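Local coordinates for protein (endonuclease) (Salmonella typhimurium, PDB 1BYR) that is an endonuclease of the PLD-like family, with an alpha/beta fold built round a mixed beta sheet, at residues L18-I23 with P40-A45; D24-S29 with K50-D55; V56-D61 with S80-R85; V97-N102 with S136-W141. All blocks are in the same frame, centred on the assembly; numbering follows the deposited sequence.

All four contacts lie within the PLD-like range. Contacts 1 and 2 both join helix 14-25 to helix 40-51. Their centres lie about 12 Å apart, and their segments alternate along the chain. Contacts 3 and 4 come after them in series. Contact 1 packs the helix bodies; contact 2 ties their C-terminal ends as the chain turns into strands 29-34 and 55-61. Contact 3 pairs strand 55-61 with strand 84-87, its centre about 14 Å from that of contact 2. Contact 4 lays helix 131-146 on strand 97-100, and Trp141 there also touches Val59 and Lys57 of contact 3. Helices thus cover the sheet from both faces: 14-25 and 40-51 on one, 131-146 on the other.

Contact 1. Residues L18-I23 with P40-A45; sequences LVLSAI and PDIMKA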
loop_
_atom_site.group_PDB
_atom_site.type_symbol
_atom_site.label_atom_id
_atom_site.label_comp_id
_atom_site.label_asym_id
_atom_site.label_seq_id
_atom_site.Cartn_x
_atom_site.Cartn_y
_atom_site.Cartn_z
ATOM N N LEU A 18 0.037 -2.470 14.507
ATOM C CA LEU A 18 0.424 -3.657 13.744
ATOM C C LEU A 18 1.805 -3.497 13.117
ATOM O O LEU A 18 2.626 -4.420 13.137
ATOM C CB LEU A 18 -0.617 -3.943 12.641
ATOM C CG LEU A 18 -0.317 -5.142 11.744
ATOM C CD1 LEU A 18 -0.007 -6.358 12.606
ATOM C CD2 LEU A 18 -1.508 -5.424 10.828
ATOM N N VAL A 19 2.061 -2.324 12.547
ATOM C CA VAL A 19 3.357 -2.055 11.942
ATOM C C VAL A 19 4.432 -2.137 13.040
ATOM O O VAL A 19 5.488 -2.738 12.832
ATOM C CB VAL A 19 3.360 -0.652 11.268
ATOM C CG1 VAL A 19 4.771 -0.282 10.816
ATOM C CG2 VAL A 19 2.401 -0.654 10.073
ATOM N N LEU A 20 4.154 -1.554 14.205
ATOM C CA LEU A 20 5.099 -1.614 15.332
ATOM C C LEU A 20 5.309 -3.069 15.761
ATOM O O LEU A 20 6.426 -3.472 16.084
ATOM C CB LEU A 20 4.589 -0.781 16.514
ATOM C CG LEU A 20 4.650 0.720 16.214
ATOM C CD1 LEU A 20 3.873 1.507 17.260
ATOM C CD2 LEU A 20 6.108 1.165 16.170
ATOM N N SER A 21 4.239 -3.866 15.729
ATOM C CA SER A 21 4.301 -5.283 16.090
ATOM C C SER A 21 5.233 -6.050 15.161
ATOM O O SER A 21 5.967 -6.944 15.588
ATOM C CB SER A 21 2.905 -5.915 16.031
ATOM O OG SER A 21 2.949 -7.316 16.234
ATOM N N ALA A 22 5.214 -5.707 13.884
ATOM C CA ALA A 22 6.080 -6.384 12.932
ATOM C C ALA A 22 7.549 -6.054 13.209
ATOM O O ALA A 22 8.402 -6.936 13.194
ATOM C CB ALA A 22 5.704 -5.986 11.492
ATOM N N ILE A 23 7.847 -4.788 13.471
ATOM C CA ILE A 23 9.218 -4.391 13.735
ATOM C C ILE A 23 9.690 -5.000 15.056
ATOM O O ILE A 23 10.784 -5.542 15.149
ATOM C CB ILE A 23 9.350 -2.853 13.757
ATOM C CG1 ILE A 23 9.041 -2.315 12.357
ATOM C CG2 ILE A 23 10.771 -2.435 14.204
ATOM C CD1 ILE A 23 8.673 -0.837 12.338
ATOM N N PRO A 40 8.371 9.409 14.306
ATOM C CA PRO A 40 9.292 9.147 15.421
ATOM C C PRO A 40 9.108 7.766 16.062
ATOM O O PRO A 40 10.084 7.097 16.371
ATOM C CB PRO A 40 9.015 10.294 16.397
ATOM C CG PRO A 40 8.495 11.394 15.526
ATOM C CD PRO A 40 7.662 10.690 14.481
ATOM N N ASP A 41 7.856 7.347 16.248
ATOM C CA ASP A 41 7.542 6.049 16.843
ATOM C C ASP A 41 8.155 4.887 16.045
ATOM O O ASP A 41 8.670 3.924 16.622
ATOM C CB ASP A 41 6.033 5.871 16.918
ATOM C CG ASP A 41 5.402 5.705 15.555
ATOM O OD1 ASP A 41 5.424 6.671 14.764
ATOM O OD2 ASP A 41 4.888 4.603 15.271
ATOM N N ILE A 42 8.087 4.985 14.717
ATOM C CA ILE A 42 8.641 3.972 13.822
ATOM C C ILE A 42 10.175 3.946 13.947
ATOM O O ILE A 42 10.800 2.869 14.001
ATOM C CB ILE A 42 8.257 4.275 12.331
ATOM C CG1 ILE A 42 6.729 4.282 12.181
ATOM C CG2 ILE A 42 8.847 3.214 11.388
ATOM C CD1 ILE A 42 6.080 2.959 12.481
ATOM N N MET A 43 10.788 5.127 13.981
ATOM C CA MET A 43 12.246 5.225 14.107
ATOM C C MET A 43 12.731 4.633 15.425
ATOM O O MET A 43 13.704 3.880 15.453
ATOM C CB MET A 43 12.693 6.684 14.001
ATOM C CG MET A 43 12.137 7.411 12.760
ATOM S SD MET A 43 12.425 6.527 11.186
ATOM C CE MET A 43 11.027 7.200 10.183
ATOM N N LYS A 44 12.045 4.951 16.515
ATOM C CA LYS A 44 12.422 4.433 17.824
ATOM C C LYS A 44 12.368 2.929 17.831
ATOM O O LYS A 44 13.235 2.269 18.421
ATOM C CB LYS A 44 11.489 4.968 18.898
ATOM C CG LYS A 44 11.806 6.391 19.312
ATOM C CD LYS A 44 10.814 6.876 20.339
ATOM C CE LYS A 44 10.569 8.349 20.172
ATOM N NZ LYS A 44 10.336 8.947 21.509
ATOM N N ALA A 45 11.343 2.378 17.181
ATOM C CA ALA A 45 11.182 0.931 17.099
ATOM C C ALA A 45 12.282 0.270 16.258
ATOM O O ALA A 45 12.781 -0.799 16.612
ATOM C CB ALA A 45 9.790 0.579 16.527
#
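Ala45 meets Leu20 and Ile23 where helices 14-25 and 40-51 run side by side. The two short axes come within 10.0 Å and differ by only 14° in direction, so the helices are nearly parallel here. The tight part centres on Ala45, whose small side chain points at the other helix. Its CB lies 3.7 Å from Leu20 CD2. Ile23 reaches the same residue with its short branch: CG2 lies 3.5 Å from Ala45 O. That branch is anti to the backbone N of Ile23, while CG1 stands beside the N and carries CD1 to Ile42. Ile23 CD1 and Ile42 CG2 are 4.2 Å apart, and these two side chains cross at about a right angle. Ile42 sends its other end, CD1, to Val19 CG1 at 3.9 Å, again crosswise. Val19 and Ile23 also rest on Ile98 of strand 97-100, so this side of the contact is closed by the sheet.

The other side is looser and partly open to solvent. Leu20 spans both: CD2 packs on Ala45, yet CD1 and CD2 each also lie 3.8 Å from Asp41 OD2 at this margin. A chi1 of 69° brings the Asp41 carboxylate up to these methyls. Its OD1 lies close to Glu117 OE2, a like charge that may raise the affinity of the pair for a proton. No hydrogen bond links the two segments. Their cohesion therefore rests on apolar fit, with the acid confined to the less buried margin.

Contact 2. Residues D24-S29 with K50-D55; sequences DSAKTS and KKRGVD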
loop_
_atom_site.group_PDB
_atom_site.type_symbol
_atom_site.label_atom_id
_atom_site.label_comp_id
_atom_site.label_asym_id
_atom_site.label_seq_id
_atom_site.Cartn_x
_atom_site.Cartn_y
_atom_site.Cartn_z
ATOM N N ASP A 24 8.825 -4.943 16.060
ATOM C CA ASP A 24 9.122 -5.492 17.378
ATOM C C ASP A 24 9.334 -7.004 17.371
ATOM O O ASP A 24 9.935 -7.560 18.289
ATOM C CB ASP A 24 7.983 -5.177 18.338
ATOM C CG ASP A 24 7.987 -3.741 18.806
ATOM O OD1 ASP A 24 9.000 -3.027 18.595
ATOM O OD2 ASP A 24 6.966 -3.329 19.391
ATOM N N SER A 25 8.821 -7.665 16.340
ATOM C CA SER A 25 8.935 -9.122 16.232
ATOM C C SER A 25 10.233 -9.617 15.610
ATOM O O SER A 25 10.576 -10.789 15.744
ATOM C CB SER A 25 7.775 -9.683 15.410
ATOM O OG SER A 25 8.114 -9.731 14.024
ATOM N N ALA A 26 10.939 -8.738 14.916
ATOM C CA ALA A 26 12.175 -9.126 14.243
ATOM C C ALA A 26 13.244 -9.659 15.193
ATOM O O ALA A 26 13.640 -8.993 16.160
ATOM C CB ALA A 26 12.732 -7.954 13.450
ATOM N N LYS A 27 13.710 -10.870 14.902
ATOM C CA LYS A 27 14.753 -11.505 15.709
ATOM C C LYS A 27 16.082 -11.531 14.961
ATOM O O LYS A 27 17.133 -11.615 15.575
ATOM C CB LYS A 27 14.360 -12.941 16.068
ATOM C CG LYS A 27 12.963 -13.091 16.663
ATOM C CD LYS A 27 12.872 -12.490 18.053
ATOM C CE LYS A 27 11.633 -13.004 18.798
ATOM N NZ LYS A 27 10.339 -12.792 18.066
ATOM N N THR A 28 16.027 -11.445 13.634
ATOM C CA THR A 28 17.242 -11.483 12.845
ATOM C C THR A 28 17.404 -10.385 11.796
ATOM O O THR A 28 18.481 -9.807 11.664
ATOM C CB THR A 28 17.393 -12.842 12.150
ATOM O OG1 THR A 28 16.299 -13.029 11.245
ATOM C CG2 THR A 28 17.387 -13.973 13.171
ATOM N N SER A 29 16.360 -10.084 11.032
ATOM C CA SER A 29 16.505 -9.044 10.008
ATOM C C SER A 29 15.284 -8.210 9.675
ATOM O O SER A 29 14.142 -8.600 9.912
ATOM C CB SER A 29 17.040 -9.653 8.703
ATOM O OG SER A 29 16.149 -10.640 8.201
ATOM N N LYS A 50 17.647 -2.746 16.169
ATOM C CA LYS A 50 19.101 -2.791 15.987
ATOM C C LYS A 50 19.796 -3.137 17.317
ATOM O O LYS A 50 20.654 -4.015 17.374
ATOM C CB LYS A 50 19.597 -1.433 15.477
ATOM C CG LYS A 50 21.107 -1.329 15.320
ATOM C CD LYS A 50 21.557 -1.903 13.990
ATOM C CE LYS A 50 23.071 -1.842 13.858
ATOM N NZ LYS A 50 23.712 -1.728 15.199
ATOM N N LYS A 51 19.405 -2.451 18.384
ATOM C CA LYS A 51 19.966 -2.685 19.710
ATOM C C LYS A 51 19.763 -4.136 20.136
ATOM O O LYS A 51 20.564 -4.697 20.875
ATOM C CB LYS A 51 19.320 -1.742 20.732
ATOM C CG LYS A 51 19.750 -0.299 20.579
ATOM C CD LYS A 51 19.146 0.569 21.677
ATOM C CE LYS A 51 19.627 2.017 21.579
ATOM N NZ LYS A 51 18.654 3.010 22.151
ATOM N N ARG A 52 18.692 -4.746 19.658
ATOM C CA ARG A 52 18.408 -6.146 19.957
ATOM C C ARG A 52 19.360 -7.046 19.161
ATOM O O ARG A 52 19.400 -8.246 19.377
ATOM C CB ARG A 52 16.968 -6.506 19.551
ATOM C CG ARG A 52 15.915 -6.256 20.602
ATOM C CD ARG A 52 14.723 -7.192 20.417
ATOM N NE ARG A 52 14.201 -7.217 19.050
ATOM C CZ ARG A 52 13.456 -6.252 18.517
ATOM N NH1 ARG A 52 13.144 -5.174 19.232
ATOM N NH2 ARG A 52 12.995 -6.375 17.278
ATOM N N GLY A 53 20.110 -6.462 18.231
ATOM C CA GLY A 53 21.006 -7.255 17.409
ATOM C C GLY A 53 20.462 -7.518 16.009
ATOM O O GLY A 53 21.131 -8.134 15.174
ATOM N N VAL A 54 19.253 -7.040 15.725
ATOM C CA VAL A 54 18.651 -7.261 14.412
ATOM C C VAL A 54 19.387 -6.541 13.286
ATOM O O VAL A 54 19.777 -5.380 13.424
ATOM C CB VAL A 54 17.173 -6.822 14.397
ATOM C CG1 VAL A 54 16.617 -6.906 12.975
ATOM C CG2 VAL A 54 16.360 -7.697 15.352
ATOM N N ASP A 55 19.569 -7.246 12.173
ATOM C CA ASP A 55 20.244 -6.700 10.999
ATOM C C ASP A 55 19.233 -5.850 10.222
ATOM O O ASP A 55 18.420 -6.373 9.453
ATOM C CB ASP A 55 20.778 -7.855 10.136
ATOM C CG ASP A 55 21.342 -7.399 8.799
ATOM O OD1 ASP A 55 21.470 -6.179 8.571
ATOM O OD2 ASP A 55 21.664 -8.269 7.965
HETATM O O HOH W 1 11.652 -3.251 17.726
HETATM O O HOH W 2 17.289 -10.202 18.078
#
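Arg52 and Ala26 make the main polar link. Arg52 NH2 donates to Ala26 O at 2.9 Å, with an N-H...O angle of 165°. The oxygen lies in the guanidinium plane, and the NH2 sits on a carbonyl lone pair. Arg52 NE adds a weak bond to the same oxygen at 3.4 Å. A bend at chi3 (-50°) turns the guanidinium back to this place. One face of the group lies under Asp24 O, 3.4 Å from NH2, at an angle too poor for a hydrogen bond. A weak bond from NH2 to Ile23 O places the cation at the C-terminal end of helix 14-25, where it probably suits the helix dipole.

Water adds two bridges. One joins Asp24 OD1 to Arg52 NH1; the other joins Lys27 O to Arg52 O.

The backbone link is Asp55 N to Thr28 O, 2.8 Å. It opens the parallel pairing of Ser29 with Asp55, where Ser29 CA approaches Asp55 O at 3.3 Å.

Val54 supplies the apolar contact: its CG1 lies 4.1 Å from Ala26 CB. Val54 CG2 sits 3.1 Å from Ala26 O, the oxygen that Arg52 also binds.

Helix 40-51 ends in a Schellman motif at Gly53 before strand 55-61 begins. Asp55 OD2 forms a salt bridge with Arg31 of strand 29-34. On the far side of segment 24-29, Asp101, just after strand 97-100, bonds to the backbone of Lys27, Thr28 and Ser29.

Contact 3. Residues V56-D61 with S80-R85; sequences VKIVID and SGIPLR
Ile58 is bonded through both its backbone polar atoms to strand 84-87 and the residue before it. Ile58 N donates to Pro83 O at 3.0 Å, and Ile58 O accepts Arg85 N at 2.8 Å. Ile60 N then donates to Arg85 O, also at 2.8 Å. The three bonds mark a regular parallel ladder. Pro83 has no N-H to give, and its CD lies against Val56 O at 3.0 Å, so the ladder starts only with Ile58 N.

Side chains sort onto two faces. On one, Leu84 CD1 lies 3.7 Å from Ile58 CB and 4.0 Å from Ile60 CG2. The Leu84 CG is anti to the backbone N (chi1 167°), which carries CD1 over toward the neighbouring strand. Ile82 CG2 meets Ile58 CD1 at 3.8 Å. On the other face Val59 CG1 touches Arg85 CB at 3.9 Å. The rest of Arg85 extends away: NH1 is hydrogen-bonded to Trp145 O, NE forms a salt bridge with Asp150, and the group makes a cation-pi contact with Trp145.

Outside this shell, Gly81 closes helix 68-79 with a Schellman motif and returns the chain to the sheet. The contact thus completes the beta-alpha-beta unit of strand 55-61, helix 68-79 and strand 84-87. Helix 68-79 lies over Ile58, Ile60, Ile82 and Leu84, helix 131-146 covers the Val59 face, and strand 29-34 pairs along the other edge of strand 55-61.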
loop_
_atom_site.group_PDB
_atom_site.type_symbol
_atom_site.label_atom_id
_atom_site.label_comp_id
_atom_site.label_asym_id
_atom_site.label_seq_id
_atom_site.Cartn_x
_atom_site.Cartn_y
_atom_site.Cartn_z
ATOM N N VAL A 56 19.269 -4.540 10.463
ATOM C CA VAL A 56 18.362 -3.592 9.814
ATOM C C VAL A 56 18.996 -2.761 8.687
ATOM O O VAL A 56 20.041 -2.129 8.872
ATOM C CB VAL A 56 17.765 -2.601 10.870
ATOM C CG1 VAL A 56 16.680 -1.731 10.228
ATOM C CG2 VAL A 56 17.191 -3.380 12.070
ATOM N N LYS A 57 18.368 -2.777 7.508
ATOM C CA LYS A 57 18.839 -1.983 6.370
ATOM C C LYS A 57 17.615 -1.309 5.732
ATOM O O LYS A 57 16.556 -1.931 5.556
ATOM C CB LYS A 57 19.579 -2.868 5.361
ATOM C CG LYS A 57 20.938 -3.351 5.868
ATOM C CD LYS A 57 21.768 -3.959 4.757
ATOM C CE LYS A 57 22.968 -4.724 5.303
ATOM N NZ LYS A 57 23.754 -5.400 4.216
ATOM N N ILE A 58 17.759 -0.031 5.387
ATOM C CA ILE A 58 16.652 0.743 4.840
ATOM C C ILE A 58 16.957 1.564 3.585
ATOM O O ILE A 58 18.004 2.200 3.486
ATOM C CB ILE A 58 16.141 1.711 5.937
ATOM C CG1 ILE A 58 15.996 0.949 7.250
ATOM C CG2 ILE A 58 14.826 2.368 5.523
ATOM C CD1 ILE A 58 15.663 1.826 8.443
ATOM N N VAL A 59 16.049 1.531 2.608
ATOM C CA VAL A 59 16.203 2.335 1.393
ATOM C C VAL A 59 14.939 3.154 1.258
ATOM O O VAL A 59 13.834 2.604 1.252
ATOM C CB VAL A 59 16.364 1.484 0.114
ATOM C CG1 VAL A 59 17.771 0.963 0.039
ATOM C CG2 VAL A 59 15.356 0.356 0.096
ATOM N N ILE A 60 15.095 4.471 1.180
ATOM C CA ILE A 60 13.943 5.353 1.070
ATOM C C ILE A 60 14.000 6.252 -0.154
ATOM O O ILE A 60 15.053 6.428 -0.763
ATOM C CB ILE A 60 13.832 6.240 2.326
ATOM C CG1 ILE A 60 14.941 7.299 2.323
ATOM C CG2 ILE A 60 13.958 5.372 3.567
ATOM C CD1 ILE A 60 14.990 8.162 3.603
ATOM N N ASP A 61 12.849 6.804 -0.523
ATOM C CA ASP A 61 12.756 7.712 -1.649
ATOM C C ASP A 61 13.553 8.971 -1.331
ATOM O O ASP A 61 13.446 9.514 -0.225
ATOM C CB ASP A 61 11.293 8.102 -1.898
ATOM C CG ASP A 61 11.155 9.042 -3.059
ATOM O OD1 ASP A 61 11.362 8.591 -4.198
ATOM O OD2 ASP A 61 10.846 10.224 -2.825
ATOM N N SER A 80 22.490 5.543 14.696
ATOM C CA SER A 80 22.362 4.252 15.370
ATOM C C SER A 80 23.115 3.117 14.678
ATOM O O SER A 80 23.076 1.984 15.134
ATOM C CB SER A 80 20.894 3.858 15.491
ATOM O OG SER A 80 20.195 4.807 16.264
ATOM N N GLY A 81 23.788 3.411 13.575
ATOM C CA GLY A 81 24.525 2.368 12.888
ATOM C C GLY A 81 23.663 1.552 11.935
ATOM O O GLY A 81 24.093 0.509 11.453
ATOM N N ILE A 82 22.445 2.012 11.661
ATOM C CA ILE A 82 21.567 1.298 10.737
ATOM C C ILE A 82 21.873 1.756 9.321
ATOM O O ILE A 82 21.710 2.933 8.994
ATOM C CB ILE A 82 20.058 1.595 10.995
ATOM C CG1 ILE A 82 19.546 0.771 12.173
ATOM C CG2 ILE A 82 19.231 1.246 9.746
ATOM C CD1 ILE A 82 18.257 1.332 12.784
ATOM N N PRO A 83 22.318 0.830 8.460
ATOM C CA PRO A 83 22.625 1.198 7.072
ATOM C C PRO A 83 21.397 1.785 6.348
ATOM O O PRO A 83 20.348 1.145 6.234
ATOM C CB PRO A 83 23.105 -0.115 6.445
ATOM C CG PRO A 83 23.530 -0.966 7.647
ATOM C CD PRO A 83 22.577 -0.596 8.726
ATOM N N LEU A 84 21.527 3.015 5.863
ATOM C CA LEU A 84 20.422 3.675 5.192
ATOM C C LEU A 84 20.810 4.325 3.866
ATOM O O LEU A 84 21.887 4.912 3.733
ATOM C CB LEU A 84 19.828 4.717 6.143
ATOM C CG LEU A 84 18.854 5.760 5.603
ATOM C CD1 LEU A 84 17.456 5.137 5.482
ATOM C CD2 LEU A 84 18.837 6.964 6.547
ATOM N N ARG A 85 19.926 4.205 2.874
ATOM C CA ARG A 85 20.156 4.788 1.558
ATOM C C ARG A 85 18.944 5.526 0.995
ATOM O O ARG A 85 17.794 5.170 1.258
ATOM C CB ARG A 85 20.555 3.704 0.538
ATOM C CG ARG A 85 21.895 3.042 0.781
ATOM C CD ARG A 85 22.333 2.191 -0.416
ATOM N NE ARG A 85 23.732 1.801 -0.290
ATOM C CZ ARG A 85 24.313 0.846 -1.004
ATOM N NH1 ARG A 85 23.621 0.160 -1.913
ATOM N NH2 ARG A 85 25.598 0.570 -0.808
#

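Contact 4. Residues V97-N102 with S136-W141; sequences VIIVDN and SFLEHW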
loop_
_atom_site.group_PDB
_atom_site.type_symbol
_atom_site.label_atom_id
_atom_site.label_comp_id
_atom_site.label_asym_id
_atom_site.label_seq_id
_atom_site.Cartn_x
_atom_site.Cartn_y
_atom_site.Cartn_z
ATOM N N VAL A 97 7.119 -0.775 2.634
ATOM C CA VAL A 97 7.301 -2.187 2.932
ATOM C C VAL A 97 8.332 -2.496 4.017
ATOM O O VAL A 97 9.384 -1.860 4.093
ATOM C CB VAL A 97 7.757 -2.927 1.644
ATOM C CG1 VAL A 97 8.227 -4.355 1.980
ATOM C CG2 VAL A 97 6.633 -2.933 0.609
ATOM N N ILE A 98 8.011 -3.479 4.854
ATOM C CA ILE A 98 8.922 -3.947 5.888
ATOM C C ILE A 98 8.979 -5.472 5.779
ATOM O O ILE A 98 7.975 -6.155 5.961
ATOM C CB ILE A 98 8.459 -3.566 7.327
ATOM C CG1 ILE A 98 8.398 -2.046 7.485
ATOM C CG2 ILE A 98 9.462 -4.102 8.351
ATOM C CD1 ILE A 98 8.061 -1.565 8.900
ATOM N N ILE A 99 10.156 -5.988 5.421
ATOM C CA ILE A 99 10.370 -7.423 5.302
ATOM C C ILE A 99 11.100 -7.856 6.579
ATOM O O ILE A 99 12.219 -7.419 6.843
ATOM C CB ILE A 99 11.246 -7.766 4.078
ATOM C CG1 ILE A 99 10.639 -7.171 2.804
ATOM C CG2 ILE A 99 11.365 -9.272 3.932
ATOM C CD1 ILE A 99 11.649 -6.963 1.694
ATOM N N VAL A 100 10.464 -8.720 7.366
ATOM C CA VAL A 100 11.025 -9.180 8.638
ATOM C C VAL A 100 11.488 -10.643 8.673
ATOM O O VAL A 100 10.753 -11.571 8.281
ATOM C CB VAL A 100 9.986 -8.950 9.763
ATOM C CG1 VAL A 100 10.551 -9.359 11.125
ATOM C CG2 VAL A 100 9.581 -7.485 9.773
ATOM N N ASP A 101 12.729 -10.845 9.107
ATOM C CA ASP A 101 13.297 -12.174 9.247
ATOM C C ASP A 101 13.197 -13.055 7.994
ATOM O O ASP A 101 13.042 -14.272 8.087
ATOM C CB ASP A 101 12.654 -12.871 10.454
ATOM C CG ASP A 101 13.019 -12.195 11.779
ATOM O OD1 ASP A 101 13.978 -11.396 11.784
ATOM O OD2 ASP A 101 12.355 -12.442 12.802
ATOM N N ASN A 102 13.293 -12.431 6.826
ATOM C CA ASN A 102 13.256 -13.149 5.560
ATOM C C ASN A 102 12.029 -14.027 5.300
ATOM O O ASN A 102 12.036 -14.837 4.384
ATOM C CB ASN A 102 14.525 -13.994 5.423
ATOM C CG ASN A 102 14.749 -14.483 4.003
ATOM O OD1 ASN A 102 15.256 -13.752 3.147
ATOM N ND2 ASN A 102 14.377 -15.730 3.746
ATOM N N SER A 136 10.779 -12.934 -2.660
ATOM C CA SER A 136 10.444 -12.170 -3.854
ATOM C C SER A 136 10.509 -10.671 -3.511
ATOM O O SER A 136 11.082 -9.857 -4.260
ATOM C CB SER A 136 9.036 -12.508 -4.349
ATOM O OG SER A 136 8.575 -11.477 -5.199
ATOM N N PHE A 137 9.934 -10.304 -2.372
ATOM C CA PHE A 137 9.948 -8.914 -1.950
ATOM C C PHE A 137 11.378 -8.464 -1.710
ATOM O O PHE A 137 11.724 -7.303 -1.961
ATOM C CB PHE A 137 9.121 -8.723 -0.683
ATOM C CG PHE A 137 7.785 -8.082 -0.934
ATOM C CD1 PHE A 137 7.669 -6.706 -1.020
ATOM C CD2 PHE A 137 6.644 -8.856 -1.074
ATOM C CE1 PHE A 137 6.442 -6.107 -1.238
ATOM C CE2 PHE A 137 5.408 -8.263 -1.297
ATOM C CZ PHE A 137 5.312 -6.887 -1.377
ATOM N N LEU A 138 12.211 -9.381 -1.222
ATOM C CA LEU A 138 13.627 -9.092 -0.965
ATOM C C LEU A 138 14.363 -8.702 -2.249
ATOM O O LEU A 138 15.190 -7.791 -2.253
ATOM C CB LEU A 138 14.306 -10.311 -0.322
ATOM C CG LEU A 138 15.561 -9.996 0.499
ATOM C CD1 LEU A 138 15.166 -9.246 1.779
ATOM C CD2 LEU A 138 16.297 -11.290 0.830
ATOM N N GLU A 139 14.067 -9.397 -3.341
ATOM C CA GLU A 139 14.680 -9.077 -4.619
ATOM C C GLU A 139 14.288 -7.654 -5.022
ATOM O O GLU A 139 15.077 -6.909 -5.590
ATOM C CB GLU A 139 14.222 -10.065 -5.693
ATOM C CG GLU A 139 14.805 -11.457 -5.548
ATOM C CD GLU A 139 14.238 -12.412 -6.580
ATOM O OE1 GLU A 139 13.181 -12.084 -7.157
ATOM O OE2 GLU A 139 14.836 -13.483 -6.821
ATOM N N HIS A 140 13.052 -7.289 -4.705
ATOM C CA HIS A 140 12.505 -5.955 -4.993
ATOM C C HIS A 140 13.255 -4.938 -4.132
ATOM O O HIS A 140 13.628 -3.865 -4.599
ATOM C CB HIS A 140 11.010 -5.955 -4.635
ATOM C CG HIS A 140 10.306 -4.658 -4.885
ATOM N ND1 HIS A 140 10.164 -4.110 -6.148
ATOM C CD2 HIS A 140 9.578 -3.871 -4.058
ATOM C CE1 HIS A 140 9.400 -3.033 -6.077
ATOM N NE2 HIS A 140 9.027 -2.877 -4.822
ATOM N N TRP A 141 13.472 -5.285 -2.869
ATOM C CA TRP A 141 14.188 -4.410 -1.940
ATOM C C TRP A 141 15.659 -4.249 -2.360
ATOM O O TRP A 141 16.204 -3.136 -2.380
ATOM C CB TRP A 141 14.129 -4.997 -0.520
ATOM C CG TRP A 141 14.868 -4.179 0.483
ATOM C CD1 TRP A 141 14.361 -3.198 1.269
ATOM C CD2 TRP A 141 16.282 -4.215 0.743
ATOM N NE1 TRP A 141 15.369 -2.611 2.003
ATOM C CE2 TRP A 141 16.559 -3.218 1.697
ATOM C CE3 TRP A 141 17.340 -4.996 0.251
ATOM C CZ2 TRP A 141 17.850 -2.973 2.182
ATOM C CZ3 TRP A 141 18.629 -4.753 0.730
ATOM C CH2 TRP A 141 18.871 -3.740 1.685
#
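Phe137 O accepts the backbone N-H of Trp141 at 2.8 Å within the helix, and Ile99 CD1 lies against the same oxygen at 3.7 Å. Ile99 has the largest share of the contact. It stands out from the strand, and its CD1 enters between three helix residues: 3.9 Å from Phe137 CB, 3.9 Å from Trp141 CB and 4.2 Å from Leu138 CD1. Nearer the surface, Asn102 OD1 comes 3.5 Å from Leu138 CD2, a van der Waals contact, with the two side chains crossing at about a right angle.

Here helix 131-146 packs across one face of the mixed sheet. The axes of strand 97-100 and helical segment 136-141 approach to 9.5 Å at an angle of 124°. Val97, two residues before Ile99 and on the same face, meets the Phe137 ring: CG2 is 3.7 Å from CE1, and CG1 lies near CD1.

With its CG anti to the backbone N (chi1 179°), Trp141 swings its indole toward strand 29-34, where NE1 is hydrogen-bonded to Met32 O. Tyr9 of the second subunit meets the Phe137 ring edge-to-face and stacks on His140, while Asn123 of that subunit packs on Val97.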